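Local atomic coordinates of putative uncharacterized protein (Vibrio cholerae, PDB entry 4G7X), a protein that is of unknown function but, as the N-terminal N1 domain of the CTXphi minor coat protein pIII, probably binds the bacterial receptor TolA during phage infection. Residues Gly88-Ala91 with Glu92-Tyr96. Residues are numbered along the deposited sequence; the frame is centred on the assembly and turned at random. Where two conformers were deposited one is given.
Sequences GASA and ERCIY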
loop_
_atom_site.group_PDB
_atom_site.type_symbol
_atom_site.label_atom_id
_atom_site.label_comp_id
_atom_site.label_asym_id
_atom_site.label_seq_id
_atom_site.Cartn_x
_atom_site.Cartn_y
_atom_site.Cartn_z
ATOM N N GLY A 88 -15.636 -3.772 -12.546
ATOM C CA GLY A 88 -16.778 -2.865 -12.464
ATOM C C GLY A 88 -17.082 -2.481 -11.026
ATOM O O GLY A 88 -16.305 -2.782 -10.119
ATOM N N ALA A 89 -18.224 -1.835 -10.811
ATOM C CA ALA A 89 -18.554 -1.307 -9.491
ATOM C C ALA A 89 -18.774 -2.417 -8.475
ATOM O O ALA A 89 -19.625 -3.290 -8.663
ATOM C CB ALA A 89 -19.776 -0.412 -9.569
ATOM N N SER A 90 -17.991 -2.383 -7.401
ATOM C CA SER A 90 -18.053 -3.404 -6.359
ATOM C C SER A 90 -19.186 -3.147 -5.369
ATOM O O SER A 90 -19.613 -2.008 -5.179
ATOM C CB SER A 90 -16.720 -3.433 -5.608
ATOM O OG SER A 90 -16.636 -4.540 -4.726
ATOM N N ALA A 91 -19.668 -4.210 -4.729
ATOM C CA ALA A 91 -20.526 -4.058 -3.552
ATOM C C ALA A 91 -19.698 -3.443 -2.427
ATOM O O ALA A 91 -18.476 -3.604 -2.403
ATOM C CB ALA A 91 -21.077 -5.409 -3.136
ATOM N N GLU A 92 -20.341 -2.736 -1.502
ATOM C CA GLU A 92 -19.589 -2.068 -0.436
ATOM C C GLU A 92 -19.250 -2.983 0.742
ATOM O O GLU A 92 -18.549 -2.565 1.662
ATOM C CB GLU A 92 -20.287 -0.792 0.042
ATOM C CG GLU A 92 -21.606 -1.028 0.749
ATOM C CD GLU A 92 -22.724 -1.369 -0.210
ATOM O OE1 GLU A 92 -22.603 -1.059 -1.416
ATOM O OE2 GLU A 92 -23.729 -1.944 0.250
ATOM N N ARG A 93 -19.757 -4.216 0.713
ATOM C CA ARG A 93 -19.306 -5.272 1.625
ATOM C C ARG A 93 -19.118 -6.515 0.789
ATOM O O ARG A 93 -20.054 -6.979 0.141
ATOM C CB ARG A 93 -20.311 -5.525 2.746
ATOM C CG ARG A 93 -20.316 -4.418 3.769
ATOM C CD ARG A 93 -21.193 -4.718 4.967
ATOM N NE ARG A 93 -20.946 -3.677 5.955
ATOM C CZ ARG A 93 -21.481 -2.460 5.895
ATOM N NH1 ARG A 93 -22.325 -2.157 4.919
ATOM N NH2 ARG A 93 -21.180 -1.554 6.816
ATOM N N CYS A 94 -17.899 -7.041 0.762
ATOM C CA CYS A 94 -17.598 -8.111 -0.177
ATOM C C CYS A 94 -16.423 -8.973 0.259
ATOM O O CYS A 94 -15.656 -8.586 1.138
ATOM C CB CYS A 94 -17.360 -7.526 -1.579
ATOM S SG CYS A 94 -16.058 -6.268 -1.688
ATOM N N ILE A 95 -16.305 -10.147 -0.355
ATOM C CA ILE A 95 -15.192 -11.057 -0.099
ATOM C C ILE A 95 -14.129 -10.823 -1.167
ATOM O O ILE A 95 -14.430 -10.858 -2.361
ATOM C CB ILE A 95 -15.670 -12.530 -0.103
ATOM C CG1 ILE A 95 -16.761 -12.733 0.956
ATOM C CG2 ILE A 95 -14.497 -13.482 0.107
ATOM C CD1 ILE A 95 -17.436 -14.091 0.905
ATOM N N TYR A 96 -12.891 -10.562 -0.751
ATOM C CA TYR A 96 -11.836 -10.267 -1.725
ATOM C C TYR A 96 -11.306 -11.530 -2.411
ATOM O O TYR A 96 -11.120 -12.556 -1.758
ATOM C CB TYR A 96 -10.689 -9.468 -1.097
ATOM C CG TYR A 96 -10.028 -8.542 -2.096
ATOM C CD1 TYR A 96 -10.638 -7.344 -2.469
ATOM C CD2 TYR A 96 -8.812 -8.874 -2.686
ATOM C CE1 TYR A 96 -10.051 -6.498 -3.396
ATOM C CE2 TYR A 96 -8.215 -8.035 -3.612
ATOM C CZ TYR A 96 -8.841 -6.854 -3.969
ATOM O OH TYR A 96 -8.243 -6.022 -4.888
#
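A91 and E92 form the corner where an extended loop, S90-A91, swings into the short strand 93-95. S90 and A91 are both stretched, E92 makes the bend, and R93 returns to beta geometry. The bend brings C94 back towards the loop, where its SG rests against S90 OG at 3.5 Å, a van der Waals contact. A91 O is the next neighbour of C94 SG, at 3.7 Å, again by packing alone. With OG anti to the backbone N (chi1 -171°), S90 reaches forward along the chain and gives a hydrogen bond of 3.1 Å from S90 OG to A91 O. The donor lies in the carbonyl plane on a lone pair, at a C=O...OG angle of 128°. The same hydroxyl is also hydrogen-bonded to the backbone N of D85, so a small polar side chain suits this buried spot and ties the corner to an earlier part of the same loop. Strand 93-95 joins the curled, mixed beta-sheet of the N1 domain parallel to strand 35-38: C94 makes backbone bonds to S35 and L37, while I95 bonds with P82 and C84. C94 SG is fixed by its disulfide with C84, cross-linking the strand to the preceding loop in a domain without helices. The methyl of A91 packs on P82, and its CB stands 3.8 Å from R93 O. At E92 and R93 the CB atoms point away from 88-91, as suits charged residues at exposed positions; in one of its two conformers the E92 chain folds back, bringing OE1 near the carbonyl carbon of A91.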